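Local coordinates for protein SSD1 (Saccharomyces cerevisiae S288C, PDB 7AM1) that binds mRNA, including its untranslated regions, and represses translation as a non-enzymatic member of the RNase II family, at residues A[303-308]-A[315-320]; A[372-377]-A[424-429]; A[590-593]-A[598-601]; A[609-614]-A[621-626]; A[726-731]-A[818-823]. One frame throughout, in Å; residues are numbered along the deposited sequence.

Interaction 1: A[303-308]-A[315-320]; sequences SELGDI and IDSILR
Leu305 and Ser317 mark the nearest backbone approach, with CA atoms 6.9 Å apart, where strand 303-307 runs against helix 315-320 at 149° between N-to-C directions and 9.1 Å between axes. Leu305 reaches across with both methyls. Its CD1 presses on the helix backbone, 3.4 Å from Ser317 CA, tighter than usual for two carbons. The other methyl, CD2, lies 3.1 Å from Arg320 NH1, approaching the guanidinium obliquely, and the two side chains run alongside each other, pointing opposite ways. The arginine is turned to this position by a bend at chi2 (-73°). One turn earlier, Asp316 lays its carboxylate over a face of the guanidinium; OD1 stands 3.1 Å from Arg320 NE but well out of the guanidinium plane, so the salt bridge is a matter of charge with no N-H aimed at the oxygen. Ser303 OG lies 4.0 Å from Arg320 NH1, merely alongside. Both segments belong to cold-shock domain 2, an OB-type domain. Strand 298-307 is an outer strand of its antiparallel sheet, bonded to strand 281-289, whose Val284 touches Leu305 and whose Leu282 touches Ser317. Ile315 and Ile318 of helix 311-321 pack against the long helix 689-725.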
# COMPACT_ATOMS: atom_id res chain seq x y z
N SER A 303 0.38 -24.02 -10.70
CA SER A 303 -0.78 -23.85 -11.55
C SER A 303 -0.39 -23.16 -12.84
O SER A 303 0.64 -22.48 -12.93
CB SER A 303 -1.86 -23.02 -10.83
OG SER A 303 -2.18 -23.58 -9.56
N GLU A 304 -1.23 -23.35 -13.85
CA GLU A 304 -1.24 -22.55 -15.07
C GLU A 304 -2.48 -21.68 -15.03
O GLU A 304 -3.61 -22.20 -15.01
CB GLU A 304 -1.23 -23.43 -16.32
CG GLU A 304 -1.17 -22.65 -17.62
CD GLU A 304 -1.13 -23.57 -18.83
OE1 GLU A 304 -0.94 -24.79 -18.65
OE2 GLU A 304 -1.27 -23.06 -19.97
N LEU A 305 -2.29 -20.36 -15.02
CA LEU A 305 -3.41 -19.45 -14.82
C LEU A 305 -4.14 -19.13 -16.12
O LEU A 305 -5.37 -19.01 -16.12
CB LEU A 305 -2.92 -18.16 -14.16
CG LEU A 305 -2.36 -18.29 -12.75
CD1 LEU A 305 -2.05 -16.91 -12.18
CD2 LEU A 305 -3.30 -19.06 -11.83
N GLY A 306 -3.41 -18.97 -17.22
CA GLY A 306 -4.00 -18.65 -18.50
C GLY A 306 -3.26 -17.52 -19.18
O GLY A 306 -2.11 -17.21 -18.84
N ASP A 307 -3.93 -16.90 -20.15
CA ASP A 307 -3.30 -15.86 -20.96
C ASP A 307 -2.95 -14.65 -20.10
O ASP A 307 -3.73 -14.21 -19.25
CB ASP A 307 -4.22 -15.46 -22.11
CG ASP A 307 -4.36 -16.56 -23.15
OD1 ASP A 307 -3.47 -17.42 -23.24
OD2 ASP A 307 -5.38 -16.55 -23.88
N ILE A 308 -1.75 -14.11 -20.35
CA ILE A 308 -1.17 -13.08 -19.49
C ILE A 308 -2.01 -11.81 -19.47
O ILE A 308 -2.03 -11.10 -18.46
CB ILE A 308 0.27 -12.80 -19.95
CG1 ILE A 308 0.99 -11.90 -18.95
CG2 ILE A 308 0.27 -12.16 -21.33
CD1 ILE A 308 2.47 -11.79 -19.22
N ILE A 315 -6.48 -10.68 -12.66
CA ILE A 315 -6.89 -10.56 -11.27
C ILE A 315 -6.56 -11.83 -10.50
O ILE A 315 -6.06 -11.78 -9.37
CB ILE A 315 -8.39 -10.22 -11.18
CG1 ILE A 315 -8.70 -8.94 -11.95
CG2 ILE A 315 -8.82 -10.11 -9.71
CD1 ILE A 315 -7.91 -7.73 -11.49
N ASP A 316 -6.84 -12.99 -11.10
CA ASP A 316 -6.48 -14.26 -10.47
C ASP A 316 -4.99 -14.30 -10.17
O ASP A 316 -4.57 -14.77 -9.10
CB ASP A 316 -6.88 -15.41 -11.39
CG ASP A 316 -6.91 -16.75 -10.67
OD1 ASP A 316 -6.63 -16.79 -9.46
OD2 ASP A 316 -7.21 -17.77 -11.33
N SER A 317 -4.17 -13.78 -11.08
CA SER A 317 -2.72 -13.79 -10.89
C SER A 317 -2.31 -12.88 -9.74
O SER A 317 -1.40 -13.22 -8.97
CB SER A 317 -2.02 -13.37 -12.18
OG SER A 317 -0.63 -13.17 -11.96
N ILE A 318 -2.95 -11.72 -9.62
CA ILE A 318 -2.67 -10.83 -8.50
C ILE A 318 -3.01 -11.52 -7.19
O ILE A 318 -2.25 -11.44 -6.22
CB ILE A 318 -3.45 -9.50 -8.65
CG1 ILE A 318 -2.84 -8.68 -9.79
CG2 ILE A 318 -3.47 -8.73 -7.32
CD1 ILE A 318 -3.68 -7.51 -10.23
N LEU A 319 -4.15 -12.21 -7.14
CA LEU A 319 -4.55 -12.89 -5.91
C LEU A 319 -3.57 -14.00 -5.55
O LEU A 319 -3.13 -14.11 -4.40
CB LEU A 319 -5.97 -13.43 -6.05
CG LEU A 319 -7.10 -12.40 -5.99
CD1 LEU A 319 -8.42 -13.02 -6.40
CD2 LEU A 319 -7.22 -11.80 -4.59
N ARG A 320 -3.23 -14.86 -6.52
CA ARG A 320 -2.33 -15.98 -6.25
C ARG A 320 -0.94 -15.49 -5.87
O ARG A 320 -0.30 -16.06 -4.98
CB ARG A 320 -2.21 -16.89 -7.47
CG ARG A 320 -3.47 -17.48 -8.05
CD ARG A 320 -4.06 -18.57 -7.20
NE ARG A 320 -5.38 -18.94 -7.69
CZ ARG A 320 -5.58 -19.80 -8.69
NH1 ARG A 320 -4.55 -20.40 -9.27
NH2 ARG A 320 -6.81 -20.09 -9.09

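Interaction 2: A[372-377]-A[424-429]; sequences LGWVSE and QKLVNL. With 1PE (pentaethylene glycol), chain E.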
# COMPACT_ATOMS: atom_id res chain seq x y z
N LEU A 372 -19.57 0.75 0.39
CA LEU A 372 -19.97 0.30 -0.94
C LEU A 372 -19.40 -1.07 -1.27
O LEU A 372 -18.18 -1.27 -1.23
CB LEU A 372 -19.53 1.31 -1.99
CG LEU A 372 -20.22 1.20 -3.34
CD1 LEU A 372 -20.46 2.54 -3.99
CD2 LEU A 372 -19.33 0.32 -4.25
N GLY A 373 -20.29 -2.00 -1.61
CA GLY A 373 -19.89 -3.34 -2.00
C GLY A 373 -19.59 -4.27 -0.84
O GLY A 373 -19.23 -5.43 -1.08
N TRP A 374 -19.73 -3.80 0.39
CA TRP A 374 -19.34 -4.55 1.57
C TRP A 374 -20.51 -4.57 2.54
O TRP A 374 -21.54 -3.92 2.33
CB TRP A 374 -18.09 -3.94 2.20
CG TRP A 374 -17.47 -4.74 3.30
CD1 TRP A 374 -17.23 -4.33 4.58
CD2 TRP A 374 -17.02 -6.10 3.22
NE1 TRP A 374 -16.65 -5.35 5.30
CE2 TRP A 374 -16.51 -6.44 4.48
CE3 TRP A 374 -16.99 -7.05 2.19
CZ2 TRP A 374 -15.98 -7.70 4.76
CZ3 TRP A 374 -16.47 -8.30 2.46
CH2 TRP A 374 -15.97 -8.62 3.74
N VAL A 375 -20.36 -5.34 3.62
CA VAL A 375 -21.39 -5.46 4.65
C VAL A 375 -21.38 -4.23 5.55
O VAL A 375 -20.63 -3.28 5.30
CB VAL A 375 -21.18 -6.74 5.47
CG1 VAL A 375 -21.23 -7.96 4.57
CG2 VAL A 375 -19.86 -6.69 6.23
N SER A 376 -22.23 -4.23 6.56
CA SER A 376 -22.18 -3.26 7.65
C SER A 376 -21.71 -3.98 8.91
O SER A 376 -22.38 -4.90 9.39
CB SER A 376 -23.55 -2.61 7.88
OG SER A 376 -23.53 -1.82 9.06
N GLU A 377 -20.56 -3.57 9.44
CA GLU A 377 -20.04 -4.18 10.64
C GLU A 377 -19.84 -3.19 11.78
O GLU A 377 -19.39 -3.60 12.86
CB GLU A 377 -18.72 -4.91 10.34
CG GLU A 377 -17.57 -4.07 9.81
CD GLU A 377 -16.38 -4.93 9.41
OE1 GLU A 377 -16.05 -5.85 10.18
OE2 GLU A 377 -15.79 -4.71 8.33
N GLN A 424 -11.94 -4.18 -9.04
CA GLN A 424 -12.59 -5.15 -9.92
C GLN A 424 -13.33 -6.25 -9.16
O GLN A 424 -14.26 -6.84 -9.71
CB GLN A 424 -11.56 -5.83 -10.83
CG GLN A 424 -10.71 -4.91 -11.66
CD GLN A 424 -9.50 -4.42 -10.91
OE1 GLN A 424 -9.51 -4.35 -9.68
NE2 GLN A 424 -8.45 -4.07 -11.64
N LYS A 425 -12.93 -6.53 -7.93
CA LYS A 425 -13.41 -7.72 -7.24
C LYS A 425 -13.11 -7.59 -5.76
O LYS A 425 -12.22 -6.84 -5.35
CB LYS A 425 -12.72 -8.97 -7.80
CG LYS A 425 -13.50 -10.26 -7.74
CD LYS A 425 -12.55 -11.46 -7.68
CE LYS A 425 -13.31 -12.78 -7.74
NZ LYS A 425 -12.40 -13.96 -7.86
N LEU A 426 -13.87 -8.34 -4.95
CA LEU A 426 -13.59 -8.44 -3.53
C LEU A 426 -13.60 -9.92 -3.14
O LEU A 426 -14.31 -10.73 -3.74
CB LEU A 426 -14.62 -7.67 -2.66
CG LEU A 426 -16.02 -8.25 -2.45
CD1 LEU A 426 -16.01 -9.33 -1.38
CD2 LEU A 426 -17.01 -7.15 -2.07
N VAL A 427 -12.79 -10.25 -2.14
CA VAL A 427 -12.74 -11.60 -1.60
C VAL A 427 -13.02 -11.50 -0.11
O VAL A 427 -12.32 -10.79 0.62
CB VAL A 427 -11.38 -12.27 -1.86
CG1 VAL A 427 -11.42 -13.72 -1.39
CG2 VAL A 427 -11.02 -12.19 -3.33
N ASN A 428 -14.06 -12.21 0.35
CA ASN A 428 -14.47 -12.13 1.74
C ASN A 428 -13.43 -12.77 2.65
O ASN A 428 -12.61 -13.58 2.24
CB ASN A 428 -15.80 -12.85 1.96
CG ASN A 428 -16.93 -12.29 1.13
OD1 ASN A 428 -16.98 -11.08 0.86
ND2 ASN A 428 -17.85 -13.15 0.72
N LEU A 429 -13.49 -12.39 3.93
CA LEU A 429 -12.79 -13.17 4.94
C LEU A 429 -13.59 -14.43 5.28
O LEU A 429 -13.04 -15.53 5.34
CB LEU A 429 -12.56 -12.34 6.20
CG LEU A 429 -11.93 -13.06 7.40
CD1 LEU A 429 -10.53 -13.53 7.05
CD2 LEU A 429 -11.91 -12.16 8.62
C15 1PE E . -10.91 -13.60 -11.32
OH6 1PE E . -12.19 -13.42 -10.77
C16 1PE E . -13.02 -11.32 -11.59
C26 1PE E . -13.12 -12.85 -11.64
OH7 1PE E . -14.28 -10.78 -11.33
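Trp374 meets Leu426 and Asn428 where a loop of the RNB domain, linking strands 367-370 and 378-384, lies beside the small beta hairpin formed by 420-421 and 426-427. From CB the side chain swings out with CG anti to the backbone N (chi1 -171°); the indole leaves the loop backbone and its six-membered ring ends against the hairpin. On the pyrrole side, NE1 donates a hydrogen bond to Glu377 OE2 at 3.2 Å, nearly straight at 168°. That oxygen lies in the indole plane, although the N-H comes from above the carboxylate plane; the bond helps fix the ring's rotation. Val375 CG2 rests on one face, 3.6 Å above it, toward the rim. Farther out, CZ3 meets Asn428 OD1 at the ring edge, 3.2 Å away, consistent with a weak C-H...O attraction; amide and ring planes are 49° apart. CH2 is the second ring atom near this oxygen. Leu426 CD1 also comes to the edge, 4.0 Å from CZ3, the two side chains crossing at about a right angle. Phe421, in the hairpin, packs edge-to-face with the indole. The second leucine methyl, Leu426 CD2, sits against the loop backbone, 3.0 Å from Gly373 O.

Interaction 3: A[590-593]-A[598-601]; sequences KKIQ and NFDT
Ile592 and Phe599 make the main apolar contact. The isoleucine CD1 methyl is set against the end of the ring, 3.5 Å from Phe599 CZ and 3.7 Å from CE1, and approaches the ring obliquely. The two side chains cross at about a right angle. For Ile592, chi1 near +64° places CG1 between the backbone N and the carbonyl carbon, and the extended chi2 puts CD1 at the far end of the chain, against the ring. Thr601 adds its CG2 methyl, 3.9 Å from the same CD1, so that ring and methyl both meet the tip of one aliphatic chain. These residues belong to a helix-loop-helix unit of the RNB domain: helix 582-595 ends, the chain turns through 598-601, and helix 604-612 follows. The loop folds back on the helix it has just left, and the other branch of Ile592, CG2, packs on Ile623 of helix 617-629. Gln593 and Asn598 also cross nearly perpendicularly, with amide planes 56° apart, and the contact is made by the Asn598 ND2 amide nitrogen against the aliphatic Gln593 CG at 3.5 Å. The two amide nitrogens, Gln593 NE2 and Asn598 ND2, stand 3.9 Å apart, a neighbourly distance and not a bond. True hydrogen bonds tie the loop down from beside the contact: Arg589 NH1, one turn before Gln593, binds both Thr601 OG1 and Phe599 O, while Asp600 OD1 accepts the backbone N of Asn602 in an Asx turn leading toward helix 604-612.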
# COMPACT_ATOMS: atom_id res chain seq x y z
N LYS A 590 16.05 16.71 5.03
CA LYS A 590 16.82 17.46 4.05
C LYS A 590 15.96 17.85 2.85
O LYS A 590 16.06 18.97 2.35
CB LYS A 590 18.03 16.64 3.58
CG LYS A 590 19.02 16.34 4.69
N LYS A 591 15.10 16.94 2.40
CA LYS A 591 14.24 17.25 1.25
C LYS A 591 13.33 18.43 1.55
O LYS A 591 13.28 19.40 0.79
CB LYS A 591 13.43 16.01 0.87
CG LYS A 591 14.24 14.89 0.23
CD LYS A 591 13.42 13.62 0.11
CE LYS A 591 14.23 12.49 -0.51
NZ LYS A 591 13.41 11.25 -0.68
N ILE A 592 12.59 18.37 2.66
CA ILE A 592 11.63 19.43 2.95
C ILE A 592 12.35 20.74 3.26
O ILE A 592 11.80 21.82 3.05
CB ILE A 592 10.69 19.02 4.09
CG1 ILE A 592 11.46 18.83 5.40
CG2 ILE A 592 9.95 17.74 3.72
CD1 ILE A 592 10.56 18.61 6.60
N GLN A 593 13.57 20.66 3.78
CA GLN A 593 14.34 21.88 4.01
C GLN A 593 14.77 22.50 2.69
O GLN A 593 14.74 23.72 2.53
CB GLN A 593 15.54 21.58 4.91
CG GLN A 593 15.16 21.42 6.37
CD GLN A 593 16.36 21.25 7.28
OE1 GLN A 593 17.43 20.82 6.85
NE2 GLN A 593 16.19 21.61 8.55
N ASN A 598 11.04 24.27 7.34
CA ASN A 598 11.98 23.96 8.42
C ASN A 598 11.25 23.58 9.70
O ASN A 598 11.73 23.84 10.80
CB ASN A 598 12.92 25.14 8.67
CG ASN A 598 13.66 25.58 7.41
OD1 ASN A 598 13.33 26.61 6.81
ND2 ASN A 598 14.65 24.80 7.00
N PHE A 599 10.08 22.94 9.57
CA PHE A 599 9.32 22.58 10.75
C PHE A 599 9.94 21.36 11.44
O PHE A 599 10.75 20.63 10.86
CB PHE A 599 7.85 22.30 10.40
CG PHE A 599 7.65 21.23 9.36
CD1 PHE A 599 7.79 19.89 9.68
CD2 PHE A 599 7.29 21.57 8.07
CE1 PHE A 599 7.60 18.92 8.73
CE2 PHE A 599 7.09 20.60 7.12
CZ PHE A 599 7.25 19.27 7.44
N ASP A 600 9.54 21.16 12.69
CA ASP A 600 10.14 20.13 13.53
C ASP A 600 9.70 18.74 13.07
O ASP A 600 8.52 18.51 12.80
CB ASP A 600 9.75 20.35 14.99
CG ASP A 600 10.25 19.25 15.91
OD1 ASP A 600 11.13 18.47 15.50
OD2 ASP A 600 9.75 19.17 17.05
N THR A 601 10.67 17.82 12.97
CA THR A 601 10.41 16.45 12.55
C THR A 601 10.82 15.44 13.62
O THR A 601 10.85 14.24 13.34
CB THR A 601 11.14 16.13 11.24
OG1 THR A 601 12.56 16.23 11.44
CG2 THR A 601 10.72 17.09 10.14

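Interaction 4: A[609-614]-A[621-626]; sequences KGVLKI and VGIEIL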
# COMPACT_ATOMS: atom_id res chain seq x y z
N LYS A 609 1.88 17.88 12.11
CA LYS A 609 1.35 19.24 12.14
C LYS A 609 2.00 20.11 11.08
O LYS A 609 1.34 20.95 10.47
CB LYS A 609 1.58 19.84 13.53
CG LYS A 609 0.68 19.28 14.62
CD LYS A 609 0.92 20.00 15.94
CE LYS A 609 0.27 19.26 17.09
NZ LYS A 609 0.80 19.70 18.42
N GLY A 610 3.30 19.91 10.84
CA GLY A 610 3.97 20.68 9.81
C GLY A 610 3.43 20.39 8.42
O GLY A 610 3.24 21.31 7.62
N VAL A 611 3.16 19.12 8.13
CA VAL A 611 2.60 18.74 6.84
C VAL A 611 1.19 19.30 6.70
O VAL A 611 0.85 19.92 5.68
CB VAL A 611 2.62 17.21 6.67
CG1 VAL A 611 1.95 16.80 5.37
CG2 VAL A 611 4.06 16.69 6.70
N LEU A 612 0.34 19.10 7.71
CA LEU A 612 -1.04 19.55 7.64
C LEU A 612 -1.16 21.07 7.53
O LEU A 612 -2.19 21.56 7.05
CB LEU A 612 -1.82 19.05 8.87
CG LEU A 612 -1.97 17.53 8.96
CD1 LEU A 612 -2.67 17.15 10.25
CD2 LEU A 612 -2.74 16.97 7.77
N LYS A 613 -0.13 21.82 7.94
CA LYS A 613 -0.17 23.28 7.84
C LYS A 613 -0.01 23.78 6.41
O LYS A 613 -0.33 24.94 6.14
CB LYS A 613 0.94 23.90 8.69
CG LYS A 613 0.51 24.49 10.02
CD LYS A 613 1.22 25.81 10.30
N ILE A 614 0.49 22.95 5.50
CA ILE A 614 0.80 23.40 4.15
C ILE A 614 -0.49 23.69 3.39
O ILE A 614 -1.34 22.81 3.22
CB ILE A 614 1.66 22.36 3.41
CG1 ILE A 614 2.95 22.10 4.19
CG2 ILE A 614 1.97 22.82 1.99
CD1 ILE A 614 3.80 21.00 3.62
N VAL A 621 0.62 17.15 -0.62
CA VAL A 621 0.57 15.77 -1.10
C VAL A 621 1.98 15.26 -1.40
O VAL A 621 2.34 14.14 -1.03
CB VAL A 621 -0.34 15.67 -2.33
CG1 VAL A 621 -0.11 14.35 -3.07
CG2 VAL A 621 -1.80 15.83 -1.92
N GLY A 622 2.79 16.09 -2.05
CA GLY A 622 4.14 15.68 -2.37
C GLY A 622 4.96 15.36 -1.14
O GLY A 622 5.69 14.36 -1.11
N ILE A 623 4.86 16.20 -0.11
CA ILE A 623 5.62 15.94 1.11
C ILE A 623 5.10 14.69 1.81
O ILE A 623 5.88 13.91 2.38
CB ILE A 623 5.58 17.18 2.03
CG1 ILE A 623 6.37 18.31 1.34
CG2 ILE A 623 6.13 16.85 3.42
CD1 ILE A 623 6.53 19.57 2.16
N GLU A 624 3.78 14.45 1.76
CA GLU A 624 3.27 13.20 2.33
C GLU A 624 3.84 12.00 1.59
O GLU A 624 4.19 10.99 2.21
CB GLU A 624 1.74 13.17 2.28
CG GLU A 624 1.15 11.95 2.99
CD GLU A 624 -0.35 11.80 2.82
OE1 GLU A 624 -0.97 12.67 2.17
OE2 GLU A 624 -0.90 10.80 3.31
N ILE A 625 3.93 12.08 0.25
CA ILE A 625 4.52 10.98 -0.51
C ILE A 625 5.93 10.71 -0.01
O ILE A 625 6.31 9.56 0.26
CB ILE A 625 4.49 11.28 -2.02
CG1 ILE A 625 3.06 11.20 -2.56
CG2 ILE A 625 5.41 10.31 -2.77
CD1 ILE A 625 2.89 11.78 -3.97
N LEU A 626 6.73 11.77 0.15
CA LEU A 626 8.10 11.60 0.64
C LEU A 626 8.12 10.96 2.03
O LEU A 626 8.93 10.06 2.30
CB LEU A 626 8.81 12.95 0.67
CG LEU A 626 8.99 13.64 -0.68
CD1 LEU A 626 9.67 14.99 -0.51
CD2 LEU A 626 9.77 12.77 -1.64
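Val611, Ile614 and Ile623 join the two arms of a helix-loop-helix in the RNB domain, helix 604-612 and helix 617-629. The backbones come nearest at Val611 and Ile623, whose CA atoms are 7.1 Å apart. Ile623 serves both partners with its two branches. Its CG2 meets Val611 CG2 at 3.9 Å, the valine and isoleucine lying side by side and heading in opposing directions. Its longer branch, with CG1 anti to the carbonyl carbon (chi1 -67°) and chi2 extended, carries CD1 to within 3.4 Å of Ile614 CD1. That is a close approach for two methyls, and the two isoleucines cross obliquely. The backbone N of Ile614 is bonded to Val611 O at 3.1 Å, and the side chains of both residues face Ile623. Around them, Ile623 also packs on Phe588 of helix 582-595, while Ile614 touches Tyr597. Arg620 NH1 binds Ile614 O, tying the loop end of one arm to the start of the other. All three residues are buried and meet through aliphatic carbon, so this junction relies on shape and exclusion of water, with no directional bond between the segments.

Interaction 5: A[726-731]-A[818-823]; sequences GNTTGQ and ANIELD
Thr728 and Thr729 meet Ile820 through torsions that set one methyl and one hydroxyl against its two branches. In Thr729, chi1 near +55° sets OG1 between the backbone N and the carbonyl carbon and leaves the CG2 methyl to face the helix. With CG1 anti to its own N (chi1 -179°), Ile820 offers CG2 to Thr729 and CD1 to Thr728. Thr729 CG2 lies 4.3 Å from Ile820 CG2, a methyl-to-methyl contact. Thr728 presents its hydroxyl instead, with OG1 4.3 Å from Ile820 CD1. Both approaches are loose and little surface is buried between the segments. The turn also carries bonds of its own. Thr729 OG1 donates to Gln731 O at 2.6 Å, lying in the carbonyl plane of its acceptor, which fixes the hydroxyl and with it the methyl. Thr729 N makes a weak bond to Gly726 O, and Gly730 continues the turn with positive phi. Around the contact, Glu821 OE2 accepts the backbone N of Leu733, Arg894 NH2 binds Gly730 O, and the backbone of Thr729 is bonded to that of Ser812. Helix 814-827 thus lies beside the point where the chain leaves the long helix 689-725 and enters strand 732-741, the central strand of a five-stranded antiparallel sheet whose 3-2-1-4-5 order is consistent with the OB-type C-terminal domain of DIS3L2-like proteins.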
# COMPACT_ATOMS: atom_id res chain seq x y z
N GLY A 726 -6.29 8.10 -23.68
CA GLY A 726 -5.49 8.47 -24.84
C GLY A 726 -5.57 7.45 -25.96
O GLY A 726 -4.57 7.20 -26.64
N ASN A 727 -6.76 6.88 -26.17
CA ASN A 727 -6.91 5.79 -27.13
C ASN A 727 -6.46 6.19 -28.54
O ASN A 727 -5.95 5.34 -29.28
CB ASN A 727 -8.36 5.30 -27.15
CG ASN A 727 -9.36 6.42 -27.38
OD1 ASN A 727 -9.07 7.40 -28.05
ND2 ASN A 727 -10.56 6.27 -26.81
N THR A 728 -6.64 7.45 -28.93
CA THR A 728 -6.26 7.89 -30.27
C THR A 728 -4.86 8.49 -30.33
O THR A 728 -4.26 8.53 -31.40
CB THR A 728 -7.25 8.92 -30.82
OG1 THR A 728 -7.24 10.10 -30.00
CG2 THR A 728 -8.66 8.34 -30.86
N THR A 729 -4.37 9.03 -29.21
CA THR A 729 -3.07 9.67 -29.15
C THR A 729 -1.97 8.76 -28.60
O THR A 729 -0.79 9.10 -28.73
CB THR A 729 -3.15 10.93 -28.29
OG1 THR A 729 -3.69 10.58 -27.01
CG2 THR A 729 -4.06 11.97 -28.96
N GLY A 730 -2.34 7.63 -28.00
CA GLY A 730 -1.38 6.74 -27.37
C GLY A 730 -0.70 7.31 -26.15
O GLY A 730 0.31 6.76 -25.71
N GLN A 731 -1.22 8.39 -25.58
CA GLN A 731 -0.59 9.04 -24.44
C GLN A 731 -1.46 10.21 -24.01
O GLN A 731 -2.30 10.69 -24.77
CB GLN A 731 0.83 9.52 -24.75
CG GLN A 731 0.87 10.72 -25.65
CD GLN A 731 1.99 10.66 -26.67
OE1 GLN A 731 1.77 10.88 -27.86
NE2 GLN A 731 3.19 10.37 -26.20
N ALA A 818 -2.56 17.89 -27.04
CA ALA A 818 -2.94 19.15 -26.41
C ALA A 818 -4.29 19.63 -26.94
O ALA A 818 -5.17 20.03 -26.16
CB ALA A 818 -1.86 20.20 -26.64
N ASN A 819 -4.46 19.60 -28.26
CA ASN A 819 -5.70 20.06 -28.87
C ASN A 819 -6.91 19.29 -28.34
O ASN A 819 -7.88 19.88 -27.87
CB ASN A 819 -5.61 19.93 -30.38
CG ASN A 819 -4.80 21.04 -31.01
OD1 ASN A 819 -4.68 22.13 -30.45
ND2 ASN A 819 -4.22 20.76 -32.17
N ILE A 820 -6.86 17.96 -28.42
CA ILE A 820 -8.02 17.16 -28.04
C ILE A 820 -8.37 17.40 -26.58
O ILE A 820 -9.55 17.56 -26.22
CB ILE A 820 -7.78 15.67 -28.33
CG1 ILE A 820 -9.02 14.86 -27.95
CG2 ILE A 820 -6.57 15.15 -27.59
CD1 ILE A 820 -9.30 13.69 -28.87
N GLU A 821 -7.37 17.44 -25.70
CA GLU A 821 -7.63 17.61 -24.28
C GLU A 821 -8.23 18.97 -23.98
O GLU A 821 -9.23 19.07 -23.25
CB GLU A 821 -6.33 17.42 -23.49
CG GLU A 821 -5.86 15.99 -23.42
CD GLU A 821 -4.57 15.85 -22.65
OE1 GLU A 821 -4.04 16.88 -22.21
OE2 GLU A 821 -4.10 14.70 -22.48
N LEU A 822 -7.64 20.04 -24.51
CA LEU A 822 -8.10 21.39 -24.20
C LEU A 822 -9.47 21.67 -24.82
O LEU A 822 -10.31 22.34 -24.21
CB LEU A 822 -7.07 22.41 -24.67
CG LEU A 822 -5.88 22.62 -23.72
CD1 LEU A 822 -4.84 23.51 -24.37
CD2 LEU A 822 -6.33 23.22 -22.40
N ASP A 823 -9.71 21.16 -26.03
CA ASP A 823 -11.03 21.32 -26.65
C ASP A 823 -12.11 20.67 -25.79
O ASP A 823 -13.21 21.21 -25.65
CB ASP A 823 -11.03 20.74 -28.06
CG ASP A 823 -10.25 21.58 -29.05
OD1 ASP A 823 -9.80 22.69 -28.67
OD2 ASP A 823 -10.08 21.15 -30.21

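In the fold
Two pairs of contacts touch. Interaction 1, in cold-shock domain 2, meets interaction 2, in the RNB domain, through Ile315 CD1 against Gln424 NE2 at 3.7 Å and through Leu319 on Val427, making a direct interdomain seam. Beside this seam, Lys425 NZ hydrogen-bonds a pentaethylene glycol, probably from crystallisation, and such a molecule also lies about 4 Å from the Asp316 side chain. Interactions 3 and 4, with centres about 10 Å apart, share three successive RNB helices: Lys591 packs on Leu626, and Phe599 on Gly610. This cluster lies about 21 Å from interaction 2 by nearest atoms. Interaction 5 stands apart, no closer than about 17 Å by nearest atoms to any other contact.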